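PDB 1XOC: oligopeptide-binding protein appA from Bacillus subtilis, which binds oligopeptides as the solute receptor of an ABC-type permease that can replace the Opp system in sporulation and genetic competence. Local coordinates for residues A[223-235]-A[240-253]. Sequence-based numbering, arbitrary orientation.
With ZN (zinc ion), chain P.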
# COMPACT_ATOMS: atom_id res chain seq x y z
N PRO A 223 9.32 -15.74 3.56
CA PRO A 223 9.88 -14.47 4.09
C PRO A 223 11.41 -14.44 4.11
O PRO A 223 12.04 -14.37 5.17
CB PRO A 223 9.25 -14.39 5.46
CG PRO A 223 9.27 -15.79 5.89
CD PRO A 223 8.90 -16.62 4.67
N ASP A 224 11.96 -14.55 2.90
CA ASP A 224 13.37 -14.59 2.63
C ASP A 224 13.53 -14.49 1.12
O ASP A 224 13.28 -15.46 0.40
CB ASP A 224 13.95 -15.92 3.10
CG ASP A 224 15.41 -16.05 2.81
OD1 ASP A 224 15.94 -15.44 1.86
OD2 ASP A 224 16.03 -16.79 3.57
N ALA A 225 13.90 -13.31 0.63
CA ALA A 225 13.95 -13.05 -0.80
C ALA A 225 14.92 -14.00 -1.50
O ALA A 225 14.67 -14.42 -2.62
CB ALA A 225 14.34 -11.60 -1.06
N ASN A 226 16.02 -14.36 -0.84
CA ASN A 226 17.01 -15.25 -1.45
C ASN A 226 16.44 -16.65 -1.63
O ASN A 226 16.66 -17.29 -2.66
CB ASN A 226 18.30 -15.31 -0.64
CG ASN A 226 19.13 -14.01 -0.71
OD1 ASN A 226 20.06 -13.82 0.09
ND2 ASN A 226 18.82 -13.15 -1.67
N ALA A 227 15.69 -17.11 -0.64
CA ALA A 227 15.03 -18.41 -0.72
C ALA A 227 13.99 -18.43 -1.83
O ALA A 227 13.87 -19.44 -2.51
CB ALA A 227 14.39 -18.79 0.63
N ALA A 228 13.27 -17.32 -2.02
CA ALA A 228 12.25 -17.24 -3.05
C ALA A 228 12.91 -17.28 -4.41
O ALA A 228 12.40 -17.90 -5.33
CB ALA A 228 11.47 -15.95 -2.91
N GLU A 229 14.03 -16.59 -4.55
CA GLU A 229 14.79 -16.65 -5.81
C GLU A 229 15.27 -18.06 -6.13
O GLU A 229 15.15 -18.53 -7.27
CB GLU A 229 15.96 -15.67 -5.78
CG GLU A 229 15.48 -14.26 -5.88
CD GLU A 229 14.65 -14.03 -7.13
OE1 GLU A 229 14.78 -14.83 -8.10
OE2 GLU A 229 13.87 -13.05 -7.16
N ALA A 230 15.78 -18.76 -5.12
CA ALA A 230 16.13 -20.17 -5.28
C ALA A 230 14.94 -21.05 -5.68
O ALA A 230 15.10 -21.96 -6.50
CB ALA A 230 16.74 -20.70 -4.01
N GLN A 231 13.76 -20.80 -5.11
CA GLN A 231 12.57 -21.58 -5.48
C GLN A 231 12.13 -21.30 -6.90
O GLN A 231 11.66 -22.20 -7.59
CB GLN A 231 11.42 -21.31 -4.54
CG GLN A 231 11.69 -21.89 -3.17
CD GLN A 231 10.48 -21.94 -2.28
OE1 GLN A 231 10.61 -21.89 -1.05
NE2 GLN A 231 9.32 -22.02 -2.88
N LEU A 232 12.26 -20.05 -7.33
CA LEU A 232 12.00 -19.65 -8.70
C LEU A 232 12.89 -20.41 -9.69
O LEU A 232 12.41 -20.93 -10.70
CB LEU A 232 12.23 -18.14 -8.82
CG LEU A 232 11.73 -17.53 -10.12
CD1 LEU A 232 10.25 -17.60 -10.31
CD2 LEU A 232 12.20 -16.06 -10.17
N GLN A 233 14.18 -20.46 -9.40
CA GLN A 233 15.13 -21.25 -10.19
C GLN A 233 14.70 -22.72 -10.31
O GLN A 233 14.82 -23.33 -11.37
CB GLN A 233 16.53 -21.17 -9.59
CG GLN A 233 17.61 -21.87 -10.43
CD GLN A 233 19.00 -21.66 -9.88
OE1 GLN A 233 19.94 -21.36 -10.64
NE2 GLN A 233 19.16 -21.82 -8.56
N ALA A 234 14.22 -23.28 -9.20
CA ALA A 234 13.88 -24.70 -9.13
C ALA A 234 12.52 -25.01 -9.73
O ALA A 234 12.21 -26.17 -9.96
CB ALA A 234 13.92 -25.18 -7.68
N GLY A 235 11.70 -24.01 -9.97
CA GLY A 235 10.34 -24.24 -10.44
C GLY A 235 9.31 -24.49 -9.36
O GLY A 235 8.18 -24.83 -9.66
N PHE A 240 7.19 -14.06 -9.47
CA PHE A 240 7.89 -13.41 -8.35
C PHE A 240 8.45 -12.07 -8.78
O PHE A 240 8.94 -11.93 -9.90
CB PHE A 240 9.03 -14.33 -7.84
CG PHE A 240 9.65 -13.84 -6.57
CD1 PHE A 240 8.87 -13.63 -5.46
CD2 PHE A 240 10.99 -13.52 -6.50
CE1 PHE A 240 9.44 -13.15 -4.28
CE2 PHE A 240 11.56 -13.02 -5.31
CZ PHE A 240 10.79 -12.84 -4.23
N ASN A 241 8.42 -11.09 -7.85
CA ASN A 241 9.09 -9.80 -8.01
C ASN A 241 10.54 -9.93 -7.59
O ASN A 241 10.86 -9.89 -6.39
CB ASN A 241 8.38 -8.75 -7.16
CG ASN A 241 8.85 -7.31 -7.45
OD1 ASN A 241 9.78 -7.07 -8.23
ND2 ASN A 241 8.18 -6.36 -6.80
N VAL A 242 11.40 -10.15 -8.56
CA VAL A 242 12.81 -10.40 -8.31
C VAL A 242 13.53 -9.12 -7.88
O VAL A 242 13.46 -8.11 -8.58
CB VAL A 242 13.51 -10.91 -9.60
CG1 VAL A 242 14.98 -11.14 -9.37
CG2 VAL A 242 12.80 -12.16 -10.10
N PRO A 243 14.27 -9.17 -6.76
CA PRO A 243 15.10 -8.01 -6.40
C PRO A 243 16.06 -7.61 -7.52
O PRO A 243 16.61 -8.48 -8.19
CB PRO A 243 15.92 -8.53 -5.21
CG PRO A 243 15.07 -9.58 -4.60
CD PRO A 243 14.38 -10.25 -5.76
N ALA A 244 16.30 -6.32 -7.69
CA ALA A 244 17.18 -5.85 -8.78
C ALA A 244 18.57 -6.48 -8.78
O ALA A 244 19.14 -6.75 -9.84
CB ALA A 244 17.32 -4.34 -8.75
N THR A 245 19.12 -6.70 -7.59
CA THR A 245 20.44 -7.28 -7.46
C THR A 245 20.51 -8.70 -8.00
O THR A 245 21.58 -9.17 -8.36
CB THR A 245 20.94 -7.25 -5.98
OG1 THR A 245 19.97 -7.86 -5.14
CG2 THR A 245 21.12 -5.82 -5.50
N ASP A 246 19.36 -9.38 -8.09
CA ASP A 246 19.29 -10.74 -8.61
C ASP A 246 18.83 -10.83 -10.08
O ASP A 246 18.60 -11.93 -10.58
CB ASP A 246 18.35 -11.58 -7.74
CG ASP A 246 18.87 -11.76 -6.33
OD1 ASP A 246 18.10 -11.52 -5.38
OD2 ASP A 246 20.04 -12.14 -6.17
N TYR A 247 18.68 -9.69 -10.75
CA TYR A 247 18.17 -9.69 -12.12
C TYR A 247 19.01 -10.55 -13.07
O TYR A 247 18.46 -11.38 -13.81
CB TYR A 247 18.11 -8.26 -12.68
CG TYR A 247 17.40 -8.22 -14.01
CD1 TYR A 247 18.06 -8.57 -15.18
CD2 TYR A 247 16.09 -7.83 -14.09
CE1 TYR A 247 17.40 -8.55 -16.41
CE2 TYR A 247 15.42 -7.81 -15.31
CZ TYR A 247 16.10 -8.15 -16.47
OH TYR A 247 15.45 -8.14 -17.67
N LYS A 248 20.31 -10.34 -13.08
CA LYS A 248 21.17 -11.04 -14.03
C LYS A 248 21.23 -12.53 -13.74
O LYS A 248 21.41 -13.33 -14.66
CB LYS A 248 22.55 -10.42 -14.08
CG LYS A 248 22.51 -9.06 -14.75
CD LYS A 248 23.83 -8.67 -15.32
CE LYS A 248 24.84 -8.27 -14.24
NZ LYS A 248 26.14 -7.92 -14.87
N THR A 249 21.05 -12.91 -12.48
CA THR A 249 20.92 -14.31 -12.12
C THR A 249 19.61 -14.89 -12.68
O THR A 249 19.61 -15.90 -13.40
CB THR A 249 20.99 -14.46 -10.58
OG1 THR A 249 22.25 -13.98 -10.12
CG2 THR A 249 20.85 -15.92 -10.16
N ALA A 250 18.51 -14.23 -12.37
CA ALA A 250 17.19 -14.76 -12.69
C ALA A 250 16.88 -14.77 -14.18
O ALA A 250 16.13 -15.62 -14.65
CB ALA A 250 16.11 -14.01 -11.93
N GLU A 251 17.44 -13.84 -14.93
CA GLU A 251 17.16 -13.79 -16.35
C GLU A 251 17.69 -15.03 -17.08
O GLU A 251 17.25 -15.30 -18.18
CB GLU A 251 17.68 -12.49 -17.00
CG GLU A 251 19.14 -12.41 -17.22
CD GLU A 251 19.57 -11.20 -18.08
OE1 GLU A 251 18.76 -10.71 -18.91
OE2 GLU A 251 20.72 -10.76 -17.93
N LYS A 252 18.61 -15.77 -16.45
CA LYS A 252 19.13 -17.02 -17.00
C LYS A 252 18.29 -18.25 -16.65
O LYS A 252 18.54 -19.33 -17.20
CB LYS A 252 20.52 -17.25 -16.46
CG LYS A 252 21.54 -16.20 -16.88
CD LYS A 252 22.88 -16.47 -16.19
CE LYS A 252 23.91 -15.39 -16.50
NZ LYS A 252 24.48 -15.49 -17.89
N PHE A 253 17.34 -18.11 -15.73
CA PHE A 253 16.56 -19.26 -15.25
C PHE A 253 15.71 -19.81 -16.37
O PHE A 253 15.24 -19.07 -17.25
CB PHE A 253 15.61 -18.88 -14.11
CG PHE A 253 16.29 -18.49 -12.82
CD1 PHE A 253 17.64 -18.71 -12.60
CD2 PHE A 253 15.54 -17.91 -11.81
CE1 PHE A 253 18.24 -18.35 -11.40
CE2 PHE A 253 16.13 -17.55 -10.60
CZ PHE A 253 17.47 -17.75 -10.40
ZN ZN P . 18.14 -17.08 3.24
O HOH W 1 19.15 -15.20 3.08
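E229, on the buried side of helix 225-234, drives its carboxylate into apolar company: OE2 lies in the ring plane of F240, at the edge, 3.0 Å from CE2, and CG1 of V242 is 3.1 Å from the same oxygen. A bend at chi2 (-57°) folds the acid into this niche. F240 suits the place because its C-H edge is faintly positive, while one face receives the methyl of A228 in a CH-pi contact (CB to ring centroid 3.8 Å); the small alanine suits the close approach of helix and ring. L232, leucine for its branched reach, sets CD2 3.9 Å from CG2 of V242 and continues onto strand 483-496, to which F240 and V242 are joined by backbone hydrogen bonds, with A494 and H492. Helix 225-234, N-capped by D224 (OD1 to A227 N) whose OD2 binds zinc, thus packs beside N241, which touches the bound peptide.

Towards solvent the packing rests on one ring. F253 lies between A250 CA on one face and Q233 on the other, with CB of Q233 3.7 Å from the ring centroid. Q233 runs its extended chain across the ring, a flexible apolar stem with an amide that can remain at the surface. Were F253 replaced by an alanine, the stem of Q233 would probably lose its platform and a gap would open beside L232.

No hydrogen bond joins the segments. D246 pairs with K371, whereas OE2 of E229 has no polar partner in the model, with D246 OD1 4.8 Å away; such surroundings would probably favour protonated E229.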